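Local coordinates for nicotinamide riboside transporter PnuC (Neisseria mucosa ATCC 25996, PDB 4QTN), which binds the NAD precursor nicotinamide riboside and probably carries it across the bacterial inner membrane as a homotrimeric permease, at residues R9-G14 against V54-K59. Residues are numbered along the deposited sequence; the frame is centred on the assembly and turned at random.
With BOG (octyl beta-D-glucopyranoside), chain J; NNR (Nicotinamide riboside), chain I.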
loop_
_atom_site.group_PDB
_atom_site.type_symbol
_atom_site.label_atom_id
_atom_site.label_comp_id
_atom_site.label_asym_id
_atom_site.label_seq_id
_atom_site.Cartn_x
_atom_site.Cartn_y
_atom_site.Cartn_z
ATOM N N ARG C 9 -26.396 21.203 -1.303
ATOM C CA ARG C 9 -25.248 21.458 -0.419
ATOM C C ARG C 9 -24.473 20.187 -0.062
ATOM O O ARG C 9 -23.241 20.103 -0.259
ATOM C CB ARG C 9 -25.726 22.109 0.868
ATOM C CG ARG C 9 -25.771 23.608 0.821
ATOM C CD ARG C 9 -26.084 24.146 2.186
ATOM N NE ARG C 9 -25.627 25.506 2.306
ATOM C CZ ARG C 9 -24.674 25.908 3.141
ATOM N NH1 ARG C 9 -24.081 25.050 3.975
ATOM N NH2 ARG C 9 -24.331 27.185 3.162
ATOM N N GLU C 10 -25.186 19.221 0.506
ATOM C CA GLU C 10 -24.589 17.978 0.906
ATOM C C GLU C 10 -23.796 17.313 -0.223
ATOM O O GLU C 10 -22.682 16.857 -0.004
ATOM C CB GLU C 10 -25.635 17.035 1.419
ATOM C CG GLU C 10 -25.045 15.888 2.176
ATOM C CD GLU C 10 -24.682 16.250 3.602
ATOM O OE1 GLU C 10 -24.991 17.384 4.037
ATOM O OE2 GLU C 10 -24.105 15.389 4.297
ATOM N N LEU C 11 -24.368 17.279 -1.427
ATOM C CA LEU C 11 -23.783 16.522 -2.539
ATOM C C LEU C 11 -22.653 17.246 -3.235
ATOM O O LEU C 11 -21.752 16.616 -3.775
ATOM C CB LEU C 11 -24.845 16.169 -3.581
ATOM C CG LEU C 11 -25.933 15.132 -3.302
ATOM C CD1 LEU C 11 -26.552 14.762 -4.633
ATOM C CD2 LEU C 11 -25.391 13.889 -2.599
ATOM N N PHE C 12 -22.726 18.563 -3.281
ATOM C CA PHE C 12 -21.822 19.317 -4.135
ATOM C C PHE C 12 -21.000 20.345 -3.363
ATOM O O PHE C 12 -20.091 20.967 -3.920
ATOM C CB PHE C 12 -22.592 19.972 -5.300
ATOM C CG PHE C 12 -23.288 18.974 -6.212
ATOM C CD1 PHE C 12 -22.585 18.319 -7.220
ATOM C CD2 PHE C 12 -24.642 18.682 -6.047
ATOM C CE1 PHE C 12 -23.217 17.396 -8.042
ATOM C CE2 PHE C 12 -25.272 17.752 -6.857
ATOM C CZ PHE C 12 -24.560 17.114 -7.857
ATOM N N GLY C 13 -21.285 20.475 -2.065
ATOM C CA GLY C 13 -20.736 21.557 -1.256
ATOM C C GLY C 13 -19.402 21.231 -0.634
ATOM O O GLY C 13 -19.244 20.203 0.020
ATOM N N GLY C 14 -18.435 22.112 -0.844
ATOM C CA GLY C 14 -17.231 22.137 -0.026
ATOM C C GLY C 14 -16.298 20.963 -0.220
ATOM O O GLY C 14 -15.631 20.547 0.722
ATOM N N VAL C 54 -18.353 5.828 2.193
ATOM C CA VAL C 54 -17.106 6.051 2.929
ATOM C C VAL C 54 -16.385 7.367 2.592
ATOM O O VAL C 54 -15.760 7.971 3.456
ATOM C CB VAL C 54 -16.137 4.879 2.787
ATOM C CG1 VAL C 54 -16.785 3.601 3.327
ATOM C CG2 VAL C 54 -15.708 4.727 1.332
ATOM N N VAL C 55 -16.482 7.823 1.357
ATOM C CA VAL C 55 -15.887 9.115 1.021
ATOM C C VAL C 55 -16.585 10.229 1.821
ATOM O O VAL C 55 -15.932 11.122 2.354
ATOM C CB VAL C 55 -15.882 9.371 -0.514
ATOM C CG1 VAL C 55 -15.833 10.859 -0.845
ATOM C CG2 VAL C 55 -14.718 8.633 -1.160
ATOM N N PHE C 56 -17.902 10.099 1.983
ATOM C CA PHE C 56 -18.696 11.046 2.787
ATOM C C PHE C 56 -18.399 10.985 4.301
ATOM O O PHE C 56 -18.378 12.029 4.971
ATOM C CB PHE C 56 -20.191 10.847 2.535
ATOM C CG PHE C 56 -20.674 11.463 1.266
ATOM C CD1 PHE C 56 -20.057 11.183 0.066
ATOM C CD2 PHE C 56 -21.753 12.324 1.269
ATOM C CE1 PHE C 56 -20.508 11.752 -1.119
ATOM C CE2 PHE C 56 -22.209 12.900 0.093
ATOM C CZ PHE C 56 -21.584 12.611 -1.103
ATOM N N VAL C 57 -18.187 9.772 4.842
ATOM C CA VAL C 57 -17.699 9.627 6.234
ATOM C C VAL C 57 -16.344 10.345 6.413
ATOM O O VAL C 57 -16.151 11.109 7.365
ATOM C CB VAL C 57 -17.588 8.139 6.675
ATOM C CG1 VAL C 57 -16.771 8.011 7.950
ATOM C CG2 VAL C 57 -18.960 7.549 6.883
ATOM N N GLY C 58 -15.438 10.135 5.466
ATOM C CA GLY C 58 -14.131 10.773 5.509
ATOM C C GLY C 58 -14.265 12.269 5.559
ATOM O O GLY C 58 -13.523 12.941 6.269
ATOM N N LYS C 59 -15.232 12.788 4.802
ATOM C CA LYS C 59 -15.554 14.220 4.791
ATOM C C LYS C 59 -16.292 14.654 6.065
ATOM O O LYS C 59 -16.267 15.831 6.450
ATOM C CB LYS C 59 -16.399 14.554 3.561
ATOM C CG LYS C 59 -15.614 15.125 2.402
ATOM C CD LYS C 59 -15.025 16.454 2.780
ATOM C CE LYS C 59 -15.300 17.499 1.727
ATOM N NZ LYS C 59 -14.476 18.709 2.011
HETATM C C1 BOG J . -17.199 21.774 -6.555
HETATM O O1 BOG J . -16.816 20.477 -6.850
HETATM C C2 BOG J . -16.865 22.086 -5.102
HETATM O O2 BOG J . -17.605 21.201 -4.179
HETATM C C3 BOG J . -17.210 23.494 -4.773
HETATM O O3 BOG J . -16.886 23.725 -3.364
HETATM C C4 BOG J . -16.489 24.481 -5.634
HETATM O O4 BOG J . -17.033 25.796 -5.418
HETATM C C5 BOG J . -16.512 24.155 -7.145
HETATM O O5 BOG J . -16.491 22.698 -7.502
HETATM C C6 BOG J . -15.312 24.790 -7.753
HETATM O O6 BOG J . -15.539 25.070 -9.131
HETATM C "C1'" BOG J . -17.901 19.514 -6.903
HETATM C "C2'" BOG J . -17.291 18.092 -6.683
HETATM C "C3'" BOG J . -18.358 17.036 -6.830
HETATM C "C4'" BOG J . -17.669 15.637 -6.781
HETATM C "C5'" BOG J . -18.732 14.500 -6.861
HETATM C "C6'" BOG J . -19.666 14.563 -5.626
HETATM C "C7'" BOG J . -21.148 14.442 -6.060
HETATM C "C8'" BOG J . -21.656 12.965 -5.908
HETATM O O2R NNR I . -20.866 3.665 7.413
HETATM C C2R NNR I . -19.919 2.658 6.752
HETATM C C3R NNR I . -20.708 1.435 6.271
HETATM O O3R NNR I . -21.805 1.273 7.054
HETATM C C4R NNR I . -19.778 0.258 6.474
HETATM C C5R NNR I . -18.953 -0.092 5.166
HETATM O O5R NNR I . -17.834 -0.964 5.538
HETATM O O4R NNR I . -18.979 0.610 7.441
HETATM C C1R NNR I . -19.029 2.210 7.586
HETATM N N1 NNR I . -17.692 2.778 7.325
HETATM C C2 NNR I . -16.696 2.019 6.693
HETATM C C6 NNR I . -17.415 4.072 7.698
HETATM C C5 NNR I . -16.136 4.621 7.433
HETATM C C4 NNR I . -15.158 3.862 6.827
HETATM C C3 NNR I . -15.424 2.583 6.442
HETATM C C7 NNR I . -14.334 1.795 5.737
HETATM O O7 NNR I . -14.334 0.600 5.757
HETATM N N7 NNR I . -13.299 2.496 5.028
#
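K59, at the probably cytoplasmic end of helix 41-59, reaches across to the backbone of the turn that follows helix 4-12: its NZ donates a hydrogen bond to the carbonyl O of G14 at 2.5 Å, lying in the carbonyl plane with a C=O...N angle of 153°. A long, flexible lysine suits this span, since its chain bends at chi2 and chi3 to deliver the ammonium; E19 gives the same nitrogen a salt bridge. G14, with phi 70°, takes a backbone conformation that glycine adopts easily. One turn earlier, F56, whose CB points toward helix 4-12, brings CE2 of its large flat ring to 4.0 Å from E10 O and 4.3 Å from the methyl CD2 of L11, both approaching the ring obliquely. W15, edge-to-face, and F67 also pack on this phenyl. The E10 carboxylate, beside the contact, is held by S63, whose backbone N donates to OE2. V54 and V57 bring compact branched side chains to the nicotinamide ring, V54 CG1 lying 3.5 Å from C3 of the ligand. Helix 41-59 thus joins a short N-terminal helix on one flank to the nicotinamide riboside pocket of the PnuC transporter on another.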